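Local coordinates for putative uncharacterized protein PH0242 (Pyrococcus horikoshii, PDB 3VU1), which is the C-terminal globular domain of an archaeal oligosaccharyltransferase, AglB, a largely beta-stranded, multidomain structure that carries a bound calcium ion, at residues A[363-377]-A[466-478]. Residues are numbered along the deposited sequence; the frame is centred on the assembly and turned at random.
Sequences PAYIMREGESGRLEL and IRGIRVEPVFIVE
Tyr365 lies alongside Ile469 and sets one face of its ring against Val471 CG2, and its backbone is bridged to Val471 at the same point. Two hydrogen bonds make this single beta bridge: Val471 N gives to Ala364 O at 2.7 Å, and Ile366 N gives to Val471 O at 2.8 Å, the second nearly straight (171°). Both polar groups of Val471's backbone are therefore used by the loop.

Outward from CB, Tyr365 CD1 comes 3.4 Å from Ile469 O. One atom further, Tyr365 CE1 lies 3.9 Å from Ile469 CG2. The CD2 and CE2 half of the ring lies against Val471, whose CG2 sits over one face, offset toward the rim, in a CH-pi contact that brings Val471 CG2 to 3.7 Å from Tyr365 CE2. OH, at the tip, still skirts Ile469 CG2. Val471 can reach the ring because its CG1 is anti to the backbone N (chi1 173°), which turns CG2 to the tyrosine and CG1 to Met367 O.

Beyond the bridge, the Ile366 side chain crosses Pro473 at about a right angle, Ile366 CG1 lying 3.5 Å from Pro473 CD, and Leu377 CD2 covers Pro473 CG from the following strand. A water donates to both Pro363 O and Glu472 OE1; the glutamate's other oxygen is salt-bridged to Arg392.

Within the Peripheral 2 domain, the loop's backbone thus joins strand 464-487 through this single bridge. That strand pairs with strand 385-401, while strand 372-381 runs beside strand 434-443; Val471 and Phe475 pack against strand 412-431, and Glu369 bonds to the start of helix 448-460.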
ATOM      1  N   PRO A 363      -2.762   9.623  22.362  1.00 45.12           N
ATOM      2  CA  PRO A 363      -2.148  10.302  21.209  1.00 43.21           C
ATOM      3  C   PRO A 363      -2.978  10.177  19.941  1.00 42.60           C
ATOM      4  O   PRO A 363      -2.693  10.845  18.958  1.00 47.44           O
ATOM      5  CB  PRO A 363      -0.788   9.616  21.040  1.00 40.33           C
ATOM      6  CG  PRO A 363      -0.730   8.530  22.053  1.00 44.47           C
ATOM      7  CD  PRO A 363      -2.124   8.320  22.598  1.00 45.99           C
ATOM      8  N   ALA A 364      -4.018   9.359  19.980  1.00 40.80           N
ATOM      9  CA  ALA A 364      -4.961   9.257  18.874  1.00 40.06           C
ATOM     10  C   ALA A 364      -6.160  10.177  19.063  1.00 41.06           C
ATOM     11  O   ALA A 364      -6.902  10.429  18.118  1.00 42.79           O
ATOM     12  CB  ALA A 364      -5.425   7.814  18.709  1.00 38.44           C
ATOM     13  N   TYR A 365      -6.372  10.632  20.298  1.00 40.66           N
ATOM     14  CA  TYR A 365      -7.437  11.580  20.601  1.00 40.54           C
ATOM     15  C   TYR A 365      -6.912  12.626  21.588  1.00 43.27           C
ATOM     16  O   TYR A 365      -7.206  12.619  22.761  1.00 48.88           O
ATOM     17  CB  TYR A 365      -8.687  10.871  21.101  1.00 37.28           C
ATOM     18  CG  TYR A 365     -10.010  11.494  20.650  1.00 38.66           C
ATOM     19  CD1 TYR A 365     -10.943  10.734  19.964  1.00 39.66           C
ATOM     20  CD2 TYR A 365     -10.332  12.827  20.930  1.00 39.55           C
ATOM     21  CE1 TYR A 365     -12.155  11.262  19.569  1.00 41.28           C
ATOM     22  CE2 TYR A 365     -11.544  13.377  20.533  1.00 39.21           C
ATOM     23  CZ  TYR A 365     -12.459  12.582  19.858  1.00 41.79           C
ATOM     24  OH  TYR A 365     -13.683  13.073  19.431  1.00 40.14           O
ATOM     25  N   ILE A 366      -6.105  13.516  21.048  1.00 47.01           N
ATOM     26  CA  ILE A 366      -5.419  14.568  21.744  1.00 46.33           C
ATOM     27  C   ILE A 366      -6.328  15.471  22.595  1.00 49.43           C
ATOM     28  O   ILE A 366      -5.991  15.762  23.740  1.00 51.37           O
ATOM     29  CB  ILE A 366      -4.503  15.294  20.709  1.00 48.62           C
ATOM     30  CG1 ILE A 366      -3.065  14.870  20.924  1.00 53.69           C
ATOM     31  CG2 ILE A 366      -4.498  16.795  20.814  1.00 49.83           C
ATOM     32  CD1 ILE A 366      -2.924  13.537  21.633  1.00 52.34           C
ATOM     33  N   MET A 367      -7.476  15.888  22.060  1.00 50.31           N
ATOM     34  CA  MET A 367      -8.400  16.782  22.773  1.00 49.84           C
ATOM     35  C   MET A 367      -9.834  16.605  22.291  1.00 52.27           C
ATOM     36  O   MET A 367     -10.068  16.318  21.100  1.00 50.16           O
ATOM     37  CB  MET A 367      -8.037  18.240  22.553  1.00 53.12           C
ATOM     38  CG  MET A 367      -6.619  18.661  22.885  1.00 56.46           C
ATOM     39  SD  MET A 367      -6.403  20.400  22.440  1.00 68.90           S
ATOM     40  CE  MET A 367      -7.028  21.203  23.915  1.00 67.21           C
ATOM     41  N   ARG A 368     -10.794  16.776  23.207  1.00 51.16           N
ATOM     42  CA  ARG A 368     -12.215  16.746  22.821  1.00 52.85           C
ATOM     43  C   ARG A 368     -12.632  18.134  22.345  1.00 49.92           C
ATOM     44  O   ARG A 368     -11.966  19.127  22.674  1.00 47.13           O
ATOM     45  CB  ARG A 368     -13.119  16.237  23.942  1.00 56.12           C
ATOM     46  CG  ARG A 368     -12.828  14.815  24.368  1.00 59.82           C
ATOM     47  CD  ARG A 368     -13.875  14.304  25.338  1.00 68.46           C
ATOM     48  NE  ARG A 368     -13.248  13.553  26.426  1.00 79.40           N
ATOM     49  CZ  ARG A 368     -13.794  12.516  27.063  1.00 88.49           C
ATOM     50  NH1 ARG A 368     -15.004  12.063  26.732  1.00 89.55           N
ATOM     51  NH2 ARG A 368     -13.121  11.920  28.043  1.00 86.19           N
ATOM     52  N   GLU A 369     -13.692  18.201  21.537  1.00 49.73           N
ATOM     53  CA  GLU A 369     -14.111  19.487  20.967  1.00 55.55           C
ATOM     54  C   GLU A 369     -14.495  20.431  22.122  1.00 58.50           C
ATOM     55  O   GLU A 369     -15.086  19.977  23.113  1.00 56.86           O
ATOM     56  CB  GLU A 369     -15.232  19.318  19.923  1.00 53.57           C
ATOM     57  CG  GLU A 369     -16.536  18.714  20.430  1.00 52.73           C
ATOM     58  CD  GLU A 369     -17.411  18.129  19.322  1.00 56.78           C
ATOM     59  OE1 GLU A 369     -17.086  18.268  18.126  1.00 60.41           O
ATOM     60  OE2 GLU A 369     -18.434  17.504  19.643  1.00 56.12           O
ATOM     61  N   GLY A 370     -14.107  21.705  22.024  1.00 52.89           N
ATOM     62  CA  GLY A 370     -14.310  22.646  23.126  1.00 52.77           C
ATOM     63  C   GLY A 370     -13.144  22.843  24.090  1.00 52.72           C
ATOM     64  O   GLY A 370     -12.960  23.944  24.595  1.00 50.62           O
ATOM     65  N   GLU A 371     -12.354  21.794  24.342  1.00 55.16           N
ATOM     66  CA  GLU A 371     -11.249  21.841  25.327  1.00 55.88           C
ATOM     67  C   GLU A 371     -10.161  22.851  24.992  1.00 54.87           C
ATOM     68  O   GLU A 371     -10.092  23.318  23.866  1.00 55.22           O
ATOM     69  CB  GLU A 371     -10.639  20.464  25.518  1.00 60.63           C
ATOM     70  CG  GLU A 371     -11.563  19.512  26.266  1.00 68.56           C
ATOM     71  CD  GLU A 371     -11.070  18.069  26.288  1.00 72.35           C
ATOM     72  OE1 GLU A 371      -9.879  17.807  25.962  1.00 71.40           O
ATOM     73  OE2 GLU A 371     -11.895  17.193  26.641  1.00 70.63           O
ATOM     74  N   SER A 372      -9.330  23.203  25.974  1.00 56.55           N
ATOM     75  CA  SER A 372      -8.267  24.195  25.778  1.00 59.10           C
ATOM     76  C   SER A 372      -7.059  23.826  26.606  1.00 63.09           C
ATOM     77  O   SER A 372      -7.201  23.066  27.565  1.00 66.60           O
ATOM     78  CB  SER A 372      -8.747  25.584  26.179  1.00 64.52           C
ATOM     79  OG  SER A 372      -9.830  25.999  25.358  1.00 74.72           O
ATOM     80  N   GLY A 373      -5.875  24.338  26.239  1.00 65.02           N
ATOM     81  CA  GLY A 373      -4.677  24.189  27.100  1.00 64.12           C
ATOM     82  C   GLY A 373      -3.259  24.037  26.558  1.00 62.08           C
ATOM     83  O   GLY A 373      -3.021  24.045  25.358  1.00 67.08           O
ATOM     84  N   ARG A 374      -2.303  23.918  27.470  1.00 61.78           N
ATOM     85  CA  ARG A 374      -0.931  23.677  27.095  1.00 63.74           C
ATOM     86  C   ARG A 374      -0.762  22.232  26.664  1.00 67.27           C
ATOM     87  O   ARG A 374      -1.126  21.300  27.393  1.00 65.79           O
ATOM     88  CB  ARG A 374       0.022  24.028  28.225  1.00 65.19           C
ATOM     89  CG  ARG A 374       0.592  25.436  28.099  1.00 77.37           C
ATOM     90  CD  ARG A 374       1.449  25.808  29.303  1.00 82.65           C
ATOM     91  NE  ARG A 374       2.338  24.710  29.682  1.00 81.10           N
ATOM     92  CZ  ARG A 374       3.651  24.707  29.486  1.00 82.79           C
ATOM     93  NH1 ARG A 374       4.374  23.650  29.857  1.00 80.10           N
ATOM     94  NH2 ARG A 374       4.241  25.761  28.928  1.00 79.34           N
ATOM     95  N   LEU A 375      -0.227  22.073  25.453  1.00 66.84           N
ATOM     96  CA  LEU A 375      -0.034  20.781  24.818  1.00 59.05           C
ATOM     97  C   LEU A 375       1.444  20.580  24.679  1.00 56.82           C
ATOM     98  O   LEU A 375       2.127  21.464  24.156  1.00 55.26           O
ATOM     99  CB  LEU A 375      -0.697  20.791  23.441  1.00 60.83           C
ATOM    100  CG  LEU A 375      -0.358  19.742  22.374  1.00 61.88           C
ATOM    101  CD1 LEU A 375      -0.917  18.367  22.734  1.00 57.49           C
ATOM    102  CD2 LEU A 375      -0.867  20.207  21.007  1.00 59.01           C
ATOM    103  N   GLU A 376       1.933  19.434  25.160  1.00 56.81           N
ATOM    104  CA  GLU A 376       3.366  19.114  25.145  1.00 60.61           C
ATOM    105  C   GLU A 376       3.663  17.826  24.375  1.00 61.59           C
ATOM    106  O   GLU A 376       3.225  16.742  24.764  1.00 62.19           O
ATOM    107  CB  GLU A 376       3.920  18.999  26.563  1.00 67.01           C
ATOM    108  CG  GLU A 376       3.890  20.287  27.382  1.00 77.08           C
ATOM    109  CD  GLU A 376       3.506  20.045  28.844  1.00 83.11           C
ATOM    110  OE1 GLU A 376       4.286  19.387  29.585  1.00 76.15           O
ATOM    111  OE2 GLU A 376       2.403  20.507  29.246  1.00 87.35           O
ATOM    112  N   LEU A 377       4.410  17.966  23.282  1.00 60.50           N
ATOM    113  CA  LEU A 377       4.755  16.858  22.398  1.00 55.76           C
ATOM    114  C   LEU A 377       6.250  16.746  22.321  1.00 55.67           C
ATOM    115  O   LEU A 377       6.958  17.748  22.354  1.00 57.36           O
ATOM    116  CB  LEU A 377       4.298  17.136  20.970  1.00 51.52           C
ATOM    117  CG  LEU A 377       2.858  17.512  20.723  1.00 54.47           C
ATOM    118  CD1 LEU A 377       2.755  18.477  19.561  1.00 55.14           C
ATOM    119  CD2 LEU A 377       2.055  16.261  20.454  1.00 57.70           C
ATOM    120  N   ILE A 466     -19.786   4.054  12.461  1.00 38.80           N
ATOM    121  CA  ILE A 466     -18.503   4.719  12.711  1.00 39.29           C
ATOM    122  C   ILE A 466     -17.624   3.727  13.449  1.00 41.60           C
ATOM    123  O   ILE A 466     -18.071   3.097  14.392  1.00 46.38           O
ATOM    124  CB  ILE A 466     -18.666   5.961  13.599  1.00 37.68           C
ATOM    125  CG1 ILE A 466     -19.788   6.894  13.087  1.00 39.32           C
ATOM    126  CG2 ILE A 466     -17.340   6.662  13.799  1.00 38.48           C
ATOM    127  CD1 ILE A 466     -19.419   7.923  12.048  1.00 40.16           C
ATOM    128  N   ARG A 467     -16.380   3.564  13.027  1.00 41.80           N
ATOM    129  CA  ARG A 467     -15.521   2.569  13.664  1.00 38.10           C
ATOM    130  C   ARG A 467     -14.349   3.197  14.403  1.00 36.07           C
ATOM    131  O   ARG A 467     -13.737   2.554  15.227  1.00 34.91           O
ATOM    132  CB  ARG A 467     -15.027   1.563  12.634  1.00 39.55           C
ATOM    133  CG  ARG A 467     -16.081   0.578  12.161  1.00 41.88           C
ATOM    134  CD  ARG A 467     -15.829  -0.756  12.824  1.00 46.90           C
ATOM    135  NE  ARG A 467     -16.673  -0.954  13.982  1.00 54.65           N
ATOM    136  CZ  ARG A 467     -17.621  -1.883  14.052  1.00 61.95           C
ATOM    137  NH1 ARG A 467     -17.828  -2.728  13.038  1.00 60.97           N
ATOM    138  NH2 ARG A 467     -18.351  -1.990  15.151  1.00 66.09           N
ATOM    139  N   GLY A 468     -14.044   4.460  14.128  1.00 34.21           N
ATOM    140  CA  GLY A 468     -12.976   5.139  14.850  1.00 32.37           C
ATOM    141  C   GLY A 468     -12.985   6.602  14.489  1.00 33.62           C
ATOM    142  O   GLY A 468     -13.336   6.951  13.372  1.00 39.85           O
ATOM    143  N   ILE A 469     -12.630   7.455  15.440  1.00 32.89           N
ATOM    144  CA  ILE A 469     -12.465   8.884  15.222  1.00 33.67           C
ATOM    145  C   ILE A 469     -11.193   9.262  15.944  1.00 34.81           C
ATOM    146  O   ILE A 469     -11.006   8.874  17.085  1.00 39.26           O
ATOM    147  CB  ILE A 469     -13.637   9.696  15.808  1.00 33.19           C
ATOM    148  CG1 ILE A 469     -14.910   9.434  15.004  1.00 36.12           C
ATOM    149  CG2 ILE A 469     -13.320  11.177  15.812  1.00 32.62           C
ATOM    150  CD1 ILE A 469     -16.198   9.870  15.678  1.00 35.86           C
ATOM    151  N   ARG A 470     -10.316  10.013  15.295  1.00 35.58           N
ATOM    152  CA  ARG A 470      -9.064  10.402  15.919  1.00 36.41           C
ATOM    153  C   ARG A 470      -8.871  11.892  15.825  1.00 39.11           C
ATOM    154  O   ARG A 470      -9.308  12.531  14.849  1.00 43.29           O
ATOM    155  CB  ARG A 470      -7.890   9.731  15.220  1.00 38.50           C
ATOM    156  CG  ARG A 470      -7.993   8.235  15.246  1.00 40.31           C
ATOM    157  CD  ARG A 470      -6.729   7.613  14.745  1.00 43.49           C
ATOM    158  NE  ARG A 470      -6.775   6.182  14.961  1.00 44.79           N
ATOM    159  CZ  ARG A 470      -5.703   5.447  15.212  1.00 43.87           C
ATOM    160  NH1 ARG A 470      -4.505   6.022  15.272  1.00 39.26           N
ATOM    161  NH2 ARG A 470      -5.856   4.151  15.414  1.00 41.49           N
ATOM    162  N   VAL A 471      -8.196  12.440  16.825  1.00 36.38           N
ATOM    163  CA  VAL A 471      -7.824  13.836  16.815  1.00 36.46           C
ATOM    164  C   VAL A 471      -6.357  13.839  17.157  1.00 38.46           C
ATOM    165  O   VAL A 471      -5.966  13.411  18.243  1.00 40.76           O
ATOM    166  CB  VAL A 471      -8.647  14.665  17.818  1.00 34.07           C
ATOM    167  CG1 VAL A 471      -8.125  16.093  17.899  1.00 31.81           C
ATOM    168  CG2 VAL A 471     -10.113  14.641  17.407  1.00 33.98           C
ATOM    169  N   GLU A 472      -5.544  14.304  16.213  1.00 38.98           N
ATOM    170  CA  GLU A 472      -4.128  14.026  16.253  1.00 39.22           C
ATOM    171  C   GLU A 472      -3.364  15.250  15.911  1.00 39.08           C
ATOM    172  O   GLU A 472      -3.834  16.061  15.125  1.00 43.83           O
ATOM    173  CB  GLU A 472      -3.773  12.943  15.242  1.00 43.25           C
ATOM    174  CG  GLU A 472      -4.368  11.564  15.504  1.00 46.17           C
ATOM    175  CD  GLU A 472      -3.914  10.558  14.466  1.00 47.71           C
ATOM    176  OE1 GLU A 472      -2.859   9.940  14.676  1.00 48.10           O
ATOM    177  OE2 GLU A 472      -4.609  10.392  13.444  1.00 48.60           O
ATOM    178  N   PRO A 473      -2.183  15.408  16.515  1.00 37.57           N
ATOM    179  CA  PRO A 473      -1.299  16.468  16.110  1.00 39.05           C
ATOM    180  C   PRO A 473      -0.500  16.011  14.886  1.00 41.53           C
ATOM    181  O   PRO A 473      -0.080  14.860  14.822  1.00 45.76           O
ATOM    182  CB  PRO A 473      -0.409  16.643  17.320  1.00 36.94           C
ATOM    183  CG  PRO A 473      -0.306  15.272  17.862  1.00 39.41           C
ATOM    184  CD  PRO A 473      -1.674  14.692  17.688  1.00 37.39           C
ATOM    185  N   VAL A 474      -0.341  16.896  13.910  1.00 43.11           N
ATOM    186  CA  VAL A 474       0.265  16.552  12.627  1.00 45.02           C
ATOM    187  C   VAL A 474       1.173  17.714  12.231  1.00 45.27           C
ATOM    188  O   VAL A 474       0.748  18.884  12.260  1.00 44.41           O
ATOM    189  CB  VAL A 474      -0.823  16.292  11.537  1.00 44.66           C
ATOM    190  CG1 VAL A 474      -0.225  16.206  10.146  1.00 41.96           C
ATOM    191  CG2 VAL A 474      -1.587  15.015  11.832  1.00 43.10           C
ATOM    192  N   PHE A 475       2.419  17.383  11.886  1.00 42.34           N
ATOM    193  CA  PHE A 475       3.393  18.370  11.441  1.00 40.81           C
ATOM    194  C   PHE A 475       3.468  18.371   9.932  1.00 39.73           C
ATOM    195  O   PHE A 475       3.842  17.362   9.352  1.00 42.28           O
ATOM    196  CB  PHE A 475       4.757  18.065  12.031  1.00 38.14           C
ATOM    197  CG  PHE A 475       4.824  18.261  13.507  1.00 38.11           C
ATOM    198  CD1 PHE A 475       4.382  17.263  14.387  1.00 38.12           C
ATOM    199  CD2 PHE A 475       5.318  19.455  14.039  1.00 40.65           C
ATOM    200  CE1 PHE A 475       4.445  17.448  15.774  1.00 36.64           C
ATOM    201  CE2 PHE A 475       5.366  19.654  15.427  1.00 41.07           C
ATOM    202  CZ  PHE A 475       4.934  18.645  16.293  1.00 38.70           C
ATOM    203  N   ILE A 476       3.103  19.492   9.309  1.00 39.42           N
ATOM    204  CA  ILE A 476       3.131  19.627   7.847  1.00 40.18           C
ATOM    205  C   ILE A 476       4.366  20.394   7.372  1.00 41.86           C
ATOM    206  O   ILE A 476       4.647  21.471   7.857  1.00 44.53           O
ATOM    207  CB  ILE A 476       1.861  20.304   7.291  1.00 37.48           C
ATOM    208  CG1 ILE A 476       0.612  19.524   7.693  1.00 35.72           C
ATOM    209  CG2 ILE A 476       1.939  20.438   5.771  1.00 36.31           C
ATOM    210  CD1 ILE A 476       0.682  18.054   7.384  1.00 36.83           C
ATOM    211  N   VAL A 477       5.096  19.817   6.421  1.00 42.28           N
ATOM    212  CA  VAL A 477       6.315  20.401   5.871  1.00 40.68           C
ATOM    213  C   VAL A 477       6.313  20.204   4.364  1.00 43.28           C
ATOM    214  O   VAL A 477       5.477  19.435   3.849  1.00 45.41           O
ATOM    215  CB  VAL A 477       7.561  19.712   6.443  1.00 40.52           C
ATOM    216  CG1 VAL A 477       7.625  19.872   7.951  1.00 39.01           C
ATOM    217  CG2 VAL A 477       7.584  18.234   6.071  1.00 40.83           C
ATOM    218  N   GLU A 478       7.214  20.900   3.651  1.00 46.71           N
ATOM    219  CA  GLU A 478       7.559  20.518   2.266  1.00 45.90           C
ATOM    220  C   GLU A 478       8.349  19.250   2.414  1.00 43.32           C
ATOM    221  O   GLU A 478       9.426  19.249   3.013  1.00 40.97           O
ATOM    222  CB  GLU A 478       8.415  21.543   1.533  1.00 45.70           C
ATOM    223  CG  GLU A 478       7.632  22.540   0.691  1.00 56.96           C
ATOM    224  CD  GLU A 478       7.126  22.008  -0.654  1.00 61.43           C
ATOM    225  OE1 GLU A 478       5.885  21.984  -0.849  1.00 61.11           O
ATOM    226  OE2 GLU A 478       7.949  21.656  -1.533  1.00 62.86           O
TER
HETATM  227  O   HOH W   1      -0.790  10.430  17.110  1.00 49.81           O